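Local coordinates for protein PA_0080 (Pseudomonas aeruginosa, PDB 3ZHN) that is the type VI secretion lipoprotein TssJ1, a beta-sandwich protein thought to tether the secretion machine's membrane complex to the outer membrane, as other TssJ lipoproteins do, at residues H141-L146 against V154-P159. Residues are numbered along the deposited sequence; the frame is centred on the assembly and turned at random.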
loop_
_atom_site.group_PDB
_atom_site.type_symbol
_atom_site.label_atom_id
_atom_site.label_comp_id
_atom_site.label_asym_id
_atom_site.label_seq_id
_atom_site.Cartn_x
_atom_site.Cartn_y
_atom_site.Cartn_z
ATOM N N HIS A 141 -13.805 0.017 -3.401
ATOM C CA HIS A 141 -13.338 -1.363 -3.401
ATOM C C HIS A 141 -12.137 -1.461 -4.342
ATOM O O HIS A 141 -12.210 -0.925 -5.453
ATOM C CB HIS A 141 -14.450 -2.359 -3.750
ATOM C CG HIS A 141 -15.503 -2.514 -2.697
ATOM N ND1 HIS A 141 -16.465 -3.511 -2.757
ATOM C CD2 HIS A 141 -15.677 -1.888 -1.502
ATOM C CE1 HIS A 141 -17.235 -3.430 -1.691
ATOM N NE2 HIS A 141 -16.795 -2.439 -0.921
ATOM N N LEU A 142 -11.101 -2.135 -3.899
ATOM C CA LEU A 142 -9.819 -2.173 -4.612
ATOM C C LEU A 142 -9.315 -3.603 -4.608
ATOM O O LEU A 142 -9.315 -4.283 -3.604
ATOM C CB LEU A 142 -8.831 -1.257 -3.977
ATOM C CG LEU A 142 -9.188 0.199 -3.824
ATOM C CD1 LEU A 142 -8.215 0.876 -2.936
ATOM C CD2 LEU A 142 -9.142 0.901 -5.165
ATOM N N ASP A 143 -8.728 -3.973 -5.740
ATOM C CA ASP A 143 -7.922 -5.191 -5.862
ATOM C C ASP A 143 -6.497 -4.712 -6.014
ATOM O O ASP A 143 -6.143 -4.007 -7.021
ATOM C CB ASP A 143 -8.311 -5.993 -7.089
ATOM C CG ASP A 143 -9.563 -6.859 -6.800
ATOM O OD1 ASP A 143 -9.481 -7.783 -5.958
ATOM O OD2 ASP A 143 -10.612 -6.592 -7.395
ATOM N N ILE A 144 -5.658 -5.114 -5.034
ATOM C CA ILE A 144 -4.264 -4.686 -5.030
ATOM C C ILE A 144 -3.407 -5.947 -5.199
ATOM O O ILE A 144 -3.443 -6.845 -4.347
ATOM C CB ILE A 144 -3.908 -3.880 -3.797
ATOM C CG1 ILE A 144 -4.764 -2.597 -3.782
ATOM C CG2 ILE A 144 -2.428 -3.515 -3.803
ATOM C CD1 ILE A 144 -4.536 -1.625 -2.687
ATOM N N THR A 145 -2.630 -6.017 -6.292
ATOM C CA THR A 145 -1.753 -7.130 -6.595
ATOM C C THR A 145 -0.344 -6.737 -6.216
ATOM O O THR A 145 0.140 -5.680 -6.642
ATOM C CB THR A 145 -1.917 -7.601 -8.075
ATOM O OG1 THR A 145 -3.296 -7.942 -8.243
ATOM C CG2 THR A 145 -1.037 -8.847 -8.343
ATOM N N LEU A 146 0.321 -7.615 -5.473
ATOM C CA LEU A 146 1.737 -7.513 -5.227
ATOM C C LEU A 146 2.442 -8.494 -6.175
ATOM O O LEU A 146 2.412 -9.705 -5.960
ATOM C CB LEU A 146 2.072 -7.823 -3.799
ATOM C CG LEU A 146 1.331 -6.914 -2.778
ATOM C CD1 LEU A 146 1.518 -5.450 -3.008
ATOM C CD2 LEU A 146 -0.111 -7.321 -2.517
ATOM N N VAL A 154 -6.284 -1.872 -8.928
ATOM C CA VAL A 154 -7.422 -1.916 -9.853
ATOM C C VAL A 154 -8.722 -1.683 -9.038
ATOM O O VAL A 154 -8.899 -2.254 -7.976
ATOM C CB VAL A 154 -7.528 -3.265 -10.640
ATOM C CG1 VAL A 154 -8.700 -3.259 -11.603
ATOM C CG2 VAL A 154 -6.269 -3.578 -11.455
ATOM N N ALA A 155 -9.541 -0.762 -9.509
ATOM C CA ALA A 155 -10.838 -0.532 -8.867
ATOM C C ALA A 155 -11.730 -1.759 -9.059
ATOM O O ALA A 155 -11.771 -2.294 -10.176
ATOM C CB ALA A 155 -11.452 0.753 -9.395
ATOM N N ARG A 156 -12.386 -2.187 -7.998
ATOM C CA ARG A 156 -13.373 -3.288 -8.018
ATOM C C ARG A 156 -14.787 -2.691 -7.900
ATOM O O ARG A 156 -15.113 -2.063 -6.907
ATOM C CB ARG A 156 -13.167 -4.369 -6.930
ATOM C CG ARG A 156 -14.078 -5.573 -7.226
ATOM C CD ARG A 156 -14.224 -6.692 -6.209
ATOM N NE ARG A 156 -13.024 -7.498 -6.063
ATOM C CZ ARG A 156 -12.933 -8.676 -5.432
ATOM N NH1 ARG A 156 -13.980 -9.254 -4.829
ATOM N NH2 ARG A 156 -11.771 -9.304 -5.419
ATOM N N PRO A 157 -15.613 -2.862 -8.944
ATOM C CA PRO A 157 -16.950 -2.341 -8.810
ATOM C C PRO A 157 -17.799 -3.112 -7.774
ATOM O O PRO A 157 -17.522 -4.254 -7.431
ATOM C CB PRO A 157 -17.535 -2.505 -10.196
ATOM C CG PRO A 157 -16.774 -3.569 -10.894
ATOM C CD PRO A 157 -15.387 -3.507 -10.256
ATOM N N ALA A 158 -18.870 -2.455 -7.370
ATOM C CA ALA A 158 -19.980 -3.090 -6.699
ATOM C C ALA A 158 -20.521 -4.234 -7.577
ATOM O O ALA A 158 -20.329 -4.238 -8.763
ATOM C CB ALA A 158 -21.058 -2.042 -6.487
ATOM N N PRO A 159 -21.308 -5.167 -6.985
ATOM C CA PRO A 159 -21.753 -5.212 -5.616
ATOM C C PRO A 159 -20.695 -5.670 -4.626
ATOM O O PRO A 159 -21.020 -5.549 -3.404
ATOM C CB PRO A 159 -22.993 -6.148 -5.654
ATOM C CG PRO A 159 -22.760 -7.024 -6.815
ATOM C CD PRO A 159 -22.017 -6.179 -7.794
ATOM O OXT PRO A 159 -19.637 -6.163 -4.993
HETATM O O HOH W 1 -16.952 -5.108 -4.814
HETATM O O HOH W 2 -15.100 0.557 -5.905
HETATM O O HOH W 3 -10.878 -5.345 -9.934
#
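Arg156 rises from the end of strand 151-155 on the face that carries Asp143, and takes the carboxylate side-on. Its CB starts 3.4 Å from OD2 of Asp143, and CG and CD stay alongside that same oxygen as the chain runs out, CG anti to the backbone N (chi1 -169°). A bend at chi3 then turns the guanidinium to the carboxylate: Arg156 NE donates to Asp143 OD2 at 2.9 Å, almost straight, while Arg156 NH2 meets the syn lone pair of Asp143 OD1 at 2.8 Å. The two planes are 31° apart, so the fork is twisted rather than flat. Trp36 on the neighbouring strand makes a cation-pi contact with the arginine.

Near the open end of the hairpin, Asp143 and Val154 form a hydrogen-bonded antiparallel pair, Asp143 N to Val154 O at 2.8 Å and Val154 N back to Asp143 O. Arg156 N extends the ladder to His141 O. Beyond it, water takes over: one molecule links His141 ND1, at 2.6 Å, to Pro157 O and the terminal carboxylate oxygen Pro159 OXT, and another joins His141 N to Arg156 O. A third bridges Asp143 OD2 and Ala155 O. Asp143 OD1 thus has Arg156 NH2 and His38 NE2, and OD2 has Arg156 NE and water, which would be expected to stabilise the negative charge, while the salt bridge ties the start of the C-terminal tail to strand 139-146.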